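Local coordinates for protein type III Pentaketide Synthase (Neurospora crassa, PDB 3EUO) that is a type III polyketide synthase, probably an acyltransferase of the chalcone and stilbene synthase family, named for making pentaketide products, at residues A[77-82]-A[119-123]; A[103-107]-A[156-160]; A[238-242]-A[253-258]; A[288-293]-A[309-313]; A[313-319]-A[347-352]. All coordinates share one frame; numbering follows the deposited sequence.

Interaction 1 of 5, residues A[77-82]-A[119-123]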
# COMPACT_ATOMS: atom_id res chain seq x y z
N PHE A 77 -7.26 -16.38 0.31
CA PHE A 77 -6.03 -15.64 -0.02
C PHE A 77 -4.93 -16.02 0.96
O PHE A 77 -3.79 -16.29 0.57
CB PHE A 77 -6.28 -14.13 -0.00
CG PHE A 77 -5.13 -13.32 -0.57
CD1 PHE A 77 -5.11 -12.98 -1.92
CD2 PHE A 77 -4.07 -12.90 0.24
CE1 PHE A 77 -4.07 -12.23 -2.45
CE2 PHE A 77 -3.01 -12.14 -0.28
CZ PHE A 77 -3.02 -11.80 -1.63
N MET A 78 -5.28 -16.07 2.24
CA MET A 78 -4.30 -16.44 3.27
C MET A 78 -3.92 -17.93 3.23
O MET A 78 -2.74 -18.26 3.33
CB MET A 78 -4.80 -16.03 4.65
CG MET A 78 -5.01 -14.52 4.78
SD MET A 78 -3.53 -13.50 4.50
CE MET A 78 -2.50 -14.12 5.79
N SER A 79 -4.91 -18.81 3.05
CA SER A 79 -4.63 -20.26 3.07
C SER A 79 -3.95 -20.78 1.81
O SER A 79 -3.08 -21.66 1.90
CB SER A 79 -5.90 -21.09 3.34
OG SER A 79 -6.85 -20.98 2.29
N ASP A 80 -4.33 -20.23 0.66
CA ASP A 80 -3.87 -20.75 -0.64
C ASP A 80 -2.96 -19.80 -1.43
O ASP A 80 -2.24 -20.25 -2.32
CB ASP A 80 -5.07 -21.17 -1.50
CG ASP A 80 -5.74 -22.42 -0.97
OD1 ASP A 80 -5.69 -23.44 -1.68
OD2 ASP A 80 -6.28 -22.39 0.16
N GLY A 81 -3.00 -18.51 -1.12
CA GLY A 81 -2.16 -17.52 -1.80
C GLY A 81 -0.82 -17.32 -1.10
O GLY A 81 0.24 -17.40 -1.72
N VAL A 82 -0.87 -17.08 0.21
CA VAL A 82 0.36 -16.82 0.98
C VAL A 82 1.46 -17.88 0.78
O VAL A 82 2.62 -17.52 0.58
CB VAL A 82 0.05 -16.50 2.48
CG1 VAL A 82 1.31 -16.58 3.36
CG2 VAL A 82 -0.60 -15.12 2.59
N TYR A 119 -0.74 -9.01 4.10
CA TYR A 119 -0.28 -10.37 3.83
C TYR A 119 1.23 -10.48 3.89
O TYR A 119 1.77 -11.55 4.19
CB TYR A 119 -0.82 -10.89 2.48
CG TYR A 119 0.01 -10.54 1.26
CD1 TYR A 119 1.05 -11.39 0.83
CD2 TYR A 119 -0.25 -9.38 0.51
CE1 TYR A 119 1.81 -11.08 -0.30
CE2 TYR A 119 0.51 -9.07 -0.63
CZ TYR A 119 1.54 -9.92 -1.02
OH TYR A 119 2.29 -9.62 -2.13
N ASP A 120 1.91 -9.36 3.62
CA ASP A 120 3.36 -9.33 3.64
C ASP A 120 3.92 -9.70 5.01
O ASP A 120 4.97 -10.36 5.09
CB ASP A 120 3.90 -7.97 3.15
CG ASP A 120 3.41 -6.79 3.98
OD1 ASP A 120 2.32 -6.86 4.58
OD2 ASP A 120 4.14 -5.77 4.01
N HIS A 121 3.23 -9.29 6.06
CA HIS A 121 3.62 -9.68 7.41
C HIS A 121 3.76 -11.19 7.55
O HIS A 121 4.79 -11.69 8.05
CB HIS A 121 2.61 -9.18 8.45
CG HIS A 121 2.92 -9.68 9.83
ND1 HIS A 121 2.37 -10.83 10.35
CD2 HIS A 121 3.76 -9.20 10.77
CE1 HIS A 121 2.85 -11.03 11.56
NE2 HIS A 121 3.69 -10.06 11.84
N TYR A 122 2.74 -11.91 7.11
CA TYR A 122 2.67 -13.37 7.26
C TYR A 122 3.74 -14.05 6.40
O TYR A 122 4.40 -15.00 6.85
CB TYR A 122 1.27 -13.88 6.94
CG TYR A 122 0.22 -13.30 7.86
CD1 TYR A 122 -0.18 -13.98 9.02
CD2 TYR A 122 -0.37 -12.06 7.59
CE1 TYR A 122 -1.14 -13.44 9.88
CE2 TYR A 122 -1.34 -11.52 8.44
CZ TYR A 122 -1.72 -12.21 9.58
OH TYR A 122 -2.67 -11.67 10.42
N VAL A 123 3.95 -13.54 5.19
CA VAL A 123 5.01 -14.05 4.32
C VAL A 123 6.38 -13.87 4.98
O VAL A 123 7.16 -14.83 5.09
CB VAL A 123 5.00 -13.39 2.92
CG1 VAL A 123 6.20 -13.90 2.07
CG2 VAL A 123 3.70 -13.67 2.19
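M78 lays its terminal methyl CE over one face of the Y122 ring, 3.7 Å from the ring centroid and displaced toward the CG–CD2 bond, a CH-pi contact in which the two side chains meet at about a right angle. The methionine chain is bent at chi2 and chi3, which brings the methyl to the ring; SD stays oblique to it, 5.1 Å from the Y122 centroid, a Met-aromatic contact. With CG anti to the backbone N (chi1 -170°), the F77 ring is swung toward Y119 and meets it edge first. The rings form a T-shaped pair with planes at 77°, CZ of F77 over the tyrosine face and CE2 of F77 3.7 Å from CB of Y119. V82 fills the next turn, its CG1 3.9 Å from CG2 of V123 and its CG2 4.2 Å from CB of Y119. The phenol oxygen of Y119 is hydrogen-bonded to the carbonyl of T109, tying down the ring's far end. Y122 also packs on E238 of the second subunit. With an alanine in place of Y122, the methyl of M78 would probably lose the face it rests on and be set free to turn. On helix 70-96 F77 O accepts from G81 N and also from V82 N, the latter bond marking a wider pi-type turn. Crossing at -57°, the short segments show helix 70-96 and helix 119-127 packed by apolar and aromatic side chains, with F77, Y119 and V123 reaching strand 168-175, an arrangement of helices over a mixed sheet that belongs to the thiolase-like fold.

Interaction 2 of 5, residues A[103-107]-A[156-160]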
# COMPACT_ATOMS: atom_id res chain seq x y z
N ILE A 103 17.98 -9.64 4.48
CA ILE A 103 16.94 -8.86 3.79
C ILE A 103 16.64 -7.60 4.60
O ILE A 103 16.28 -7.69 5.78
CB ILE A 103 15.65 -9.70 3.53
CG1 ILE A 103 15.97 -10.98 2.75
CG2 ILE A 103 14.58 -8.87 2.83
CD1 ILE A 103 16.59 -10.75 1.36
N THR A 104 16.78 -6.45 3.96
CA THR A 104 16.69 -5.16 4.64
C THR A 104 15.33 -4.47 4.47
O THR A 104 14.90 -3.71 5.34
CB THR A 104 17.77 -4.18 4.14
OG1 THR A 104 17.61 -3.97 2.73
CG2 THR A 104 19.18 -4.72 4.42
N HIS A 105 14.68 -4.71 3.33
CA HIS A 105 13.37 -4.13 3.03
C HIS A 105 12.55 -5.20 2.32
O HIS A 105 13.09 -6.14 1.74
CB HIS A 105 13.45 -2.96 2.04
CG HIS A 105 14.38 -1.84 2.41
ND1 HIS A 105 15.75 -1.99 2.46
CD2 HIS A 105 14.14 -0.53 2.63
CE1 HIS A 105 16.31 -0.83 2.75
NE2 HIS A 105 15.35 0.08 2.84
N MET A 106 11.23 -5.01 2.33
CA MET A 106 10.30 -5.82 1.56
C MET A 106 9.34 -4.85 0.89
O MET A 106 8.82 -3.95 1.55
CB MET A 106 9.56 -6.79 2.49
CG MET A 106 8.62 -7.79 1.81
SD MET A 106 7.96 -8.94 3.06
CE MET A 106 9.08 -10.31 2.95
N VAL A 107 9.15 -4.98 -0.42
CA VAL A 107 8.13 -4.18 -1.13
C VAL A 107 7.18 -5.17 -1.79
O VAL A 107 7.57 -5.88 -2.70
CB VAL A 107 8.71 -3.22 -2.19
CG1 VAL A 107 7.59 -2.41 -2.85
CG2 VAL A 107 9.73 -2.27 -1.58
N LEU A 156 14.24 2.89 -2.75
CA LEU A 156 14.59 2.49 -1.39
C LEU A 156 16.03 1.99 -1.30
O LEU A 156 16.76 2.34 -0.36
CB LEU A 156 13.59 1.44 -0.87
CG LEU A 156 12.13 1.90 -0.71
CD1 LEU A 156 11.27 0.70 -0.37
CD2 LEU A 156 11.99 2.98 0.37
N CYS A 157 16.45 1.19 -2.27
CA CYS A 157 17.85 0.76 -2.37
C CYS A 157 18.78 1.98 -2.37
O CYS A 157 19.77 2.02 -1.64
CB CYS A 157 18.10 -0.05 -3.65
SG CYS A 157 17.68 -1.79 -3.53
N LEU A 158 18.45 2.97 -3.20
CA LEU A 158 19.30 4.17 -3.31
C LEU A 158 19.31 5.01 -2.02
O LEU A 158 20.28 5.72 -1.73
CB LEU A 158 18.92 4.99 -4.55
CG LEU A 158 19.23 4.33 -5.90
CD1 LEU A 158 18.68 5.16 -7.05
CD2 LEU A 158 20.73 4.11 -6.08
N GLY A 159 18.23 4.92 -1.24
CA GLY A 159 18.19 5.56 0.08
C GLY A 159 19.25 4.99 1.00
O GLY A 159 19.92 5.73 1.73
N HIS A 160 19.42 3.67 0.95
CA HIS A 160 20.47 3.02 1.72
C HIS A 160 21.85 3.32 1.15
O HIS A 160 22.80 3.52 1.90
CB HIS A 160 20.21 1.53 1.85
CG HIS A 160 19.41 1.18 3.07
ND1 HIS A 160 19.64 0.05 3.82
CD2 HIS A 160 18.42 1.85 3.70
CE1 HIS A 160 18.80 0.03 4.84
NE2 HIS A 160 18.05 1.11 4.79
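Strand 105-107 and helix 156-160 run nearly antiparallel, at 163°, with their axes 10.8 Å apart. This is helix-on-sheet packing of the thiolase-like fold: helix 145-162 forms the beta-alpha-beta crossover from strand 134-138 to the parallel strand 168-175, and strand 105-109 lies between those two in the sheet. Side chains alternate along the strand, so that H105 and V107 point to the helix while M106 faces the other way. V107 and L156 meet tip to tip, CG2 to CD1 at 3.6 Å, and CB of L156 lies 4.1 Å from CD2 of H105. L156 also packs on N155 of the second subunit. The imidazoles of H105 and H160 close the other end of the contact as an edge-to-face pair, centroids 4.4 Å apart and planes at 66°. CG of H105 is anti to its carbonyl carbon (chi1 -54°), which sends the ring toward the helix, and ND1 meets T104 OG1 in a 2.7 Å hydrogen bond that fixes the turn of the ring. T104 OG1 is bonded to R168 N as well, and H160 ND1 to the carbonyl of P166. Between the two rings, CE1 of H105 sits over the centre of the H160 face, 3.3 Å from H160 NE2.

Interaction 3 of 5, residues A[238-242]-A[253-258]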
# COMPACT_ATOMS: atom_id res chain seq x y z
N GLU A 238 -9.20 7.33 -15.47
CA GLU A 238 -9.63 6.61 -14.26
C GLU A 238 -10.78 5.65 -14.51
O GLU A 238 -10.76 4.52 -14.03
CB GLU A 238 -10.08 7.58 -13.17
CG GLU A 238 -9.04 8.54 -12.71
CD GLU A 238 -9.07 9.87 -13.45
OE1 GLU A 238 -9.73 9.99 -14.52
OE2 GLU A 238 -8.41 10.81 -12.96
N HIS A 239 -11.77 6.10 -15.28
CA HIS A 239 -12.99 5.32 -15.52
C HIS A 239 -12.79 4.15 -16.48
O HIS A 239 -13.68 3.31 -16.64
CB HIS A 239 -14.11 6.24 -16.04
CG HIS A 239 -13.80 6.89 -17.36
ND1 HIS A 239 -12.88 7.90 -17.49
CD2 HIS A 239 -14.29 6.66 -18.60
CE1 HIS A 239 -12.81 8.27 -18.76
NE2 HIS A 239 -13.66 7.54 -19.46
N ASP A 240 -11.62 4.09 -17.11
CA ASP A 240 -11.33 3.06 -18.10
C ASP A 240 -10.81 1.74 -17.53
O ASP A 240 -10.91 0.71 -18.17
CB ASP A 240 -10.35 3.59 -19.14
CG ASP A 240 -10.93 4.72 -19.95
OD1 ASP A 240 -11.92 4.49 -20.67
OD2 ASP A 240 -10.42 5.85 -19.85
N LEU A 241 -10.26 1.79 -16.32
CA LEU A 241 -9.60 0.63 -15.74
C LEU A 241 -9.56 0.77 -14.23
O LEU A 241 -9.08 1.77 -13.70
CB LEU A 241 -8.18 0.48 -16.30
CG LEU A 241 -7.43 -0.83 -16.07
CD1 LEU A 241 -8.24 -2.04 -16.53
CD2 LEU A 241 -6.08 -0.79 -16.77
N GLY A 242 -10.07 -0.24 -13.54
CA GLY A 242 -10.21 -0.17 -12.10
C GLY A 242 -10.60 -1.49 -11.47
O GLY A 242 -10.81 -2.48 -12.17
N VAL A 253 -13.33 -2.96 -13.45
CA VAL A 253 -13.77 -1.90 -14.35
C VAL A 253 -12.85 -1.98 -15.57
O VAL A 253 -11.62 -2.00 -15.43
CB VAL A 253 -13.69 -0.49 -13.70
CG1 VAL A 253 -14.05 0.61 -14.71
CG2 VAL A 253 -14.62 -0.41 -12.48
N LEU A 254 -13.44 -2.06 -16.76
CA LEU A 254 -12.68 -2.22 -17.99
C LEU A 254 -13.47 -1.68 -19.18
O LEU A 254 -14.54 -2.20 -19.52
CB LEU A 254 -12.29 -3.69 -18.19
CG LEU A 254 -11.48 -4.14 -19.41
CD1 LEU A 254 -10.17 -3.35 -19.58
CD2 LEU A 254 -11.20 -5.62 -19.31
N SER A 255 -12.95 -0.63 -19.79
CA SER A 255 -13.63 0.02 -20.91
C SER A 255 -13.01 -0.45 -22.21
O SER A 255 -11.89 -0.99 -22.21
CB SER A 255 -13.51 1.54 -20.80
OG SER A 255 -12.30 1.98 -21.38
N PRO A 256 -13.73 -0.26 -23.33
CA PRO A 256 -13.15 -0.57 -24.64
C PRO A 256 -11.98 0.34 -25.03
O PRO A 256 -11.25 0.02 -25.96
CB PRO A 256 -14.33 -0.40 -25.61
CG PRO A 256 -15.30 0.45 -24.90
CD PRO A 256 -15.13 0.21 -23.44
N ARG A 257 -11.81 1.45 -24.32
CA ARG A 257 -10.73 2.41 -24.61
C ARG A 257 -9.33 1.90 -24.27
O ARG A 257 -8.34 2.36 -24.85
CB ARG A 257 -10.95 3.73 -23.87
CG ARG A 257 -12.30 4.38 -24.06
CD ARG A 257 -12.42 5.60 -23.15
NE ARG A 257 -11.85 6.79 -23.76
CZ ARG A 257 -11.19 7.75 -23.12
NH1 ARG A 257 -10.94 7.68 -21.81
NH2 ARG A 257 -10.74 8.78 -23.82
N VAL A 258 -9.24 0.97 -23.32
CA VAL A 258 -7.95 0.60 -22.72
C VAL A 258 -6.85 0.21 -23.72
O VAL A 258 -5.75 0.75 -23.64
CB VAL A 258 -8.10 -0.47 -21.61
CG1 VAL A 258 -6.73 -0.86 -21.03
CG2 VAL A 258 -9.01 0.05 -20.51
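The open end of the beta hairpin 241-246/249-254 is tied here to the turn that leads into helix 258-277. L241 and L254 form an antiparallel non-hydrogen-bonded pair, and G242 with V253 the hydrogen-bonded pair beside it. V253 N reaches G242 O at 2.9 Å almost straight, at 172°, yet from above the carbonyl plane. G242 has no side chain, and CB of V253 lies close against its backbone, 3.6 Å from G242 N. One residue before the strand, D240 O receives S255 N at 2.9 Å, one further backbone bond beyond the two bridges. The D240 side chain then reaches the turn itself. Its OD2 takes R257 NH1 at 2.7 Å, a salt bridge met on the syn side of the carboxylate, with a bent angle of 132° at the hydrogen. S255 OG lies at hydrogen-bonding distance from D240 OD1, though the place of that oxygen is less certain. S255 OG accepts R257 N at 3.0 Å, a capping bond. The H239 ring passes R257 with planes only 14° apart, NE2 to NH1 3.6 Å. On the sheet face of the two leucines, CD1 of L241 lies beside CD1 of L254 at 3.8 Å, while L241 also packs on P367 and L254 on I196. Next door, E238 makes a salt bridge with K125 of the second subunit. D240 thus links the hairpin end to the turn by its backbone O and, through OD2, to R257, and the neighbouring guanidinium would be expected to stabilise its charged form.

Interaction 4 of 5, residues A[288-293]-A[309-313]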
# COMPACT_ATOMS: atom_id res chain seq x y z
N PRO A 288 13.57 0.38 -30.95
CA PRO A 288 12.72 -0.59 -30.23
C PRO A 288 13.04 -2.05 -30.55
O PRO A 288 13.15 -2.87 -29.63
CB PRO A 288 11.32 -0.22 -30.71
CG PRO A 288 11.39 1.23 -30.98
CD PRO A 288 12.77 1.48 -31.53
N ALA A 289 13.20 -2.37 -31.84
CA ALA A 289 13.49 -3.74 -32.28
C ALA A 289 14.86 -4.26 -31.81
O ALA A 289 15.11 -5.46 -31.88
CB ALA A 289 13.35 -3.85 -33.80
N ASP A 290 15.72 -3.36 -31.35
CA ASP A 290 17.04 -3.74 -30.81
C ASP A 290 16.94 -4.46 -29.46
O ASP A 290 17.86 -5.17 -29.08
CB ASP A 290 17.95 -2.52 -30.64
CG ASP A 290 18.38 -1.90 -31.96
OD1 ASP A 290 18.33 -2.57 -33.01
OD2 ASP A 290 18.80 -0.72 -31.95
N PHE A 291 15.83 -4.26 -28.75
CA PHE A 291 15.69 -4.77 -27.38
C PHE A 291 14.82 -6.01 -27.32
O PHE A 291 14.02 -6.27 -28.23
CB PHE A 291 15.06 -3.70 -26.47
CG PHE A 291 15.84 -2.42 -26.41
CD1 PHE A 291 16.81 -2.23 -25.44
CD2 PHE A 291 15.60 -1.41 -27.33
CE1 PHE A 291 17.54 -1.04 -25.38
CE2 PHE A 291 16.32 -0.21 -27.28
CZ PHE A 291 17.29 -0.03 -26.30
N ASP A 292 14.99 -6.77 -26.24
CA ASP A 292 13.99 -7.74 -25.83
C ASP A 292 12.96 -6.99 -25.00
O ASP A 292 13.30 -6.05 -24.31
CB ASP A 292 14.62 -8.87 -25.02
CG ASP A 292 15.14 -10.00 -25.90
OD1 ASP A 292 14.61 -10.18 -27.02
OD2 ASP A 292 16.08 -10.70 -25.47
N TRP A 293 11.71 -7.42 -25.10
CA TRP A 293 10.60 -6.71 -24.48
C TRP A 293 9.84 -7.61 -23.51
O TRP A 293 9.19 -8.58 -23.91
CB TRP A 293 9.67 -6.16 -25.56
CG TRP A 293 10.15 -4.89 -26.20
CD1 TRP A 293 11.14 -4.76 -27.13
CD2 TRP A 293 9.62 -3.58 -25.98
NE1 TRP A 293 11.28 -3.43 -27.48
CE2 TRP A 293 10.36 -2.69 -26.79
CE3 TRP A 293 8.60 -3.07 -25.16
CZ2 TRP A 293 10.10 -1.32 -26.81
CZ3 TRP A 293 8.35 -1.71 -25.18
CH2 TRP A 293 9.10 -0.85 -26.00
N ALA A 309 2.72 -0.73 -32.60
CA ALA A 309 3.19 0.59 -32.18
C ALA A 309 4.70 0.75 -32.27
O ALA A 309 5.19 1.80 -32.69
CB ALA A 309 2.71 0.91 -30.77
N MET A 310 5.44 -0.28 -31.87
CA MET A 310 6.90 -0.19 -31.76
C MET A 310 7.64 -0.94 -32.88
O MET A 310 8.87 -0.99 -32.88
CB MET A 310 7.39 -0.69 -30.38
CG MET A 310 6.81 0.03 -29.14
SD MET A 310 6.83 1.84 -29.15
CE MET A 310 8.58 2.22 -29.15
N GLY A 311 6.89 -1.51 -33.82
CA GLY A 311 7.49 -2.28 -34.92
C GLY A 311 8.25 -3.51 -34.46
O GLY A 311 9.43 -3.69 -34.82
N LEU A 312 7.58 -4.38 -33.69
CA LEU A 312 8.20 -5.57 -33.11
C LEU A 312 7.59 -6.86 -33.66
O LEU A 312 6.49 -6.85 -34.21
CB LEU A 312 8.05 -5.54 -31.57
CG LEU A 312 8.55 -4.28 -30.84
CD1 LEU A 312 8.15 -4.29 -29.37
CD2 LEU A 312 10.06 -4.14 -30.99
N THR A 313 8.32 -7.97 -33.53
CA THR A 313 7.79 -9.30 -33.81
C THR A 313 7.29 -9.91 -32.50
O THR A 313 7.67 -9.44 -31.43
CB THR A 313 8.85 -10.25 -34.42
OG1 THR A 313 9.85 -10.55 -33.45
CG2 THR A 313 9.49 -9.64 -35.67
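P288 O is gripped by two donors of its own segment from opposite faces of the carbonyl plane: W293 NE1 at 2.9 Å and F291 N at 3.1 Å. The indole bond is fairly straight, 164° at the hydrogen, and the oxygen lies in the plane of the W293 ring, which fixes the indole's turn. L312 lies across that held ring. Its CD1 sits squarely over the five-membered ring of W293, 3.6 Å from the centroid and 1° off the normal, a CH-pi contact with the side chains crossing at about a right angle. The other branch, CD2, bends over the P288 peptide, 3.6 Å from P288 O and also near CA of A289. M310 has a chain bent at chi2 and chi3, which curls CE back to CG of P288, a tight 3.5 Å, while CG of M310 lies 4.0 Å from CH2 of W293. Between them G311 leaves the helix with a positive phi (63°), a turn consistent with M310 and L312 both facing segment 288-293. Y270 of helix 258-277 packs on P288 and M310. The contact joins the 3-10 turn and outermost strand 292-295 of the main sheet to the end of helix 300-310. Its chemistry is apolar across the segments: the indole N-H is satisfied by P288 O, which F291 N also grips, so the groups that meet the helix end are mainly carbon.

Interaction 5 of 5, residues A[313-319]-A[347-352]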
# COMPACT_ATOMS: atom_id res chain seq x y z
N THR A 313 8.32 -7.97 -33.53
CA THR A 313 7.79 -9.30 -33.81
C THR A 313 7.29 -9.91 -32.50
O THR A 313 7.67 -9.44 -31.43
CB THR A 313 8.85 -10.25 -34.42
OG1 THR A 313 9.85 -10.55 -33.45
CG2 THR A 313 9.49 -9.64 -35.67
N PRO A 314 6.44 -10.96 -32.58
CA PRO A 314 6.02 -11.63 -31.34
C PRO A 314 7.20 -12.20 -30.56
O PRO A 314 7.14 -12.29 -29.34
CB PRO A 314 5.15 -12.78 -31.85
CG PRO A 314 4.72 -12.38 -33.20
CD PRO A 314 5.83 -11.57 -33.77
N GLU A 315 8.26 -12.57 -31.28
CA GLU A 315 9.45 -13.14 -30.67
C GLU A 315 10.19 -12.13 -29.79
O GLU A 315 10.90 -12.53 -28.86
CB GLU A 315 10.38 -13.72 -31.74
CG GLU A 315 9.89 -15.05 -32.31
CD GLU A 315 8.78 -14.90 -33.34
OE1 GLU A 315 8.61 -13.79 -33.90
OE2 GLU A 315 8.07 -15.90 -33.60
N HIS A 316 10.02 -10.85 -30.08
CA HIS A 316 10.57 -9.78 -29.25
C HIS A 316 9.98 -9.84 -27.84
O HIS A 316 10.66 -9.50 -26.88
CB HIS A 316 10.30 -8.41 -29.85
CG HIS A 316 11.26 -8.03 -30.93
ND1 HIS A 316 11.17 -8.52 -32.21
CD2 HIS A 316 12.33 -7.20 -30.92
CE1 HIS A 316 12.15 -8.02 -32.94
NE2 HIS A 316 12.87 -7.21 -32.18
N MET A 317 8.73 -10.27 -27.74
CA MET A 317 8.06 -10.45 -26.45
C MET A 317 7.72 -11.92 -26.18
O MET A 317 6.67 -12.22 -25.62
CB MET A 317 6.77 -9.62 -26.41
CG MET A 317 6.96 -8.12 -26.44
SD MET A 317 5.38 -7.24 -26.65
CE MET A 317 4.59 -8.26 -27.81
N ARG A 318 8.63 -12.83 -26.56
CA ARG A 318 8.39 -14.28 -26.48
C ARG A 318 8.00 -14.81 -25.09
O ARG A 318 7.15 -15.70 -24.97
CB ARG A 318 9.61 -15.05 -27.01
CG ARG A 318 10.90 -14.79 -26.26
CD ARG A 318 12.10 -15.22 -27.07
NE ARG A 318 13.37 -14.80 -26.48
CZ ARG A 318 13.88 -13.57 -26.58
NH1 ARG A 318 13.23 -12.61 -27.23
NH2 ARG A 318 15.04 -13.30 -26.01
N ALA A 319 8.63 -14.27 -24.05
CA ALA A 319 8.31 -14.66 -22.67
C ALA A 319 6.92 -14.16 -22.23
O ALA A 319 6.26 -14.80 -21.41
CB ALA A 319 9.40 -14.19 -21.72
N MET A 347 13.64 -20.03 -24.11
CA MET A 347 13.35 -18.68 -24.58
C MET A 347 14.52 -18.12 -25.41
O MET A 347 14.28 -17.49 -26.45
CB MET A 347 12.94 -17.75 -23.43
CG MET A 347 11.51 -18.02 -22.88
SD MET A 347 10.13 -17.85 -24.04
CE MET A 347 9.76 -19.58 -24.39
N ASP A 348 15.76 -18.37 -24.98
CA ASP A 348 16.93 -18.00 -25.78
C ASP A 348 16.80 -18.51 -27.21
O ASP A 348 17.19 -17.83 -28.16
CB ASP A 348 18.23 -18.54 -25.15
CG ASP A 348 18.57 -17.88 -23.81
OD1 ASP A 348 17.95 -16.85 -23.45
OD2 ASP A 348 19.48 -18.39 -23.12
N ALA A 349 16.21 -19.70 -27.35
CA ALA A 349 16.03 -20.37 -28.65
C ALA A 349 15.04 -19.66 -29.58
O ALA A 349 15.04 -19.91 -30.79
CB ALA A 349 15.61 -21.82 -28.43
N LEU A 350 14.21 -18.79 -29.03
CA LEU A 350 13.23 -18.07 -29.83
C LEU A 350 13.59 -16.60 -30.03
O LEU A 350 12.78 -15.83 -30.56
CB LEU A 350 11.83 -18.22 -29.22
CG LEU A 350 11.21 -19.61 -29.25
CD1 LEU A 350 10.05 -19.71 -28.27
CD2 LEU A 350 10.76 -20.00 -30.66
N ALA A 351 14.80 -16.21 -29.63
CA ALA A 351 15.25 -14.82 -29.74
C ALA A 351 15.24 -14.35 -31.19
O ALA A 351 15.77 -15.04 -32.06
CB ALA A 351 16.63 -14.67 -29.14
N PRO A 352 14.64 -13.17 -31.46
CA PRO A 352 14.56 -12.65 -32.83
C PRO A 352 15.92 -12.67 -33.51
O PRO A 352 16.90 -12.18 -32.96
CB PRO A 352 14.08 -11.21 -32.64
CG PRO A 352 13.32 -11.24 -31.39
CD PRO A 352 14.02 -12.24 -30.50
O HOH W 1 15.79 -15.33 -24.07
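The two segments come closest at E315 and P352, CA atoms 5.6 Å apart, and again at A319 and M347, so they pass in opposite directions. In the C-terminal domain of this thiolase-like fold, a 3-10 turn leads through M317, at the N-cap, into helix 318-327 and packs on the type I turn from D348 to A351. R318 reaches across to segment 347-352. Its CG stands between the backbone N and carbonyl carbon (chi1 60°), and an extended chain carries the guanidinium under the turn, where CA of A351 lies over the centre of one face. NH1 donates to E315 O at 2.8 Å, in the guanidinium plane and at 156°, and also makes a salt bridge with D292. NE gives a weak bond to M347 O at 2.8 Å, an oxygen that L350 N also uses. A methionine in place of R318 would probably leave D292 without its charged mate, E315 O without its NH1 bond and the A351 turn without the flat group packed on it. CG of R318 lies 3.9 Å from SD of M347. P352 rests CG over one face of the H316 ring, 3.7 Å from its centroid, while T313 OG1 is hydrogen-bonded to H316 ND1 at 2.7 Å and steadies that ring. A water completes the bridge, accepting from R318 NH2 at 2.9 Å and donating to D348 OD1 at 2.7 Å.

Overall arrangement
Interactions 4 and 5 form one cluster: their centres are 11 Å apart, they share T313, and they are bridged by the D292–R318 pair, with a probable hydrogen bond from H316 NE2 to A289 O. Interactions 1 and 2 have centres about 21 Å apart and touch where D120 O packs on SD of M106. Interactions 3 and 1 have centres about 29 Å apart within the chain, but E238 of interaction 3 packs on H121 and Y122 in interaction 1 of the second subunit. Interactions 1 and 4 fall on opposite sides of the chain's centre. C143, oxidised to 3-sulfinoalanine in this crystal, just precedes helix 145-162 of interaction 2, consistent with the family's reactive cysteine.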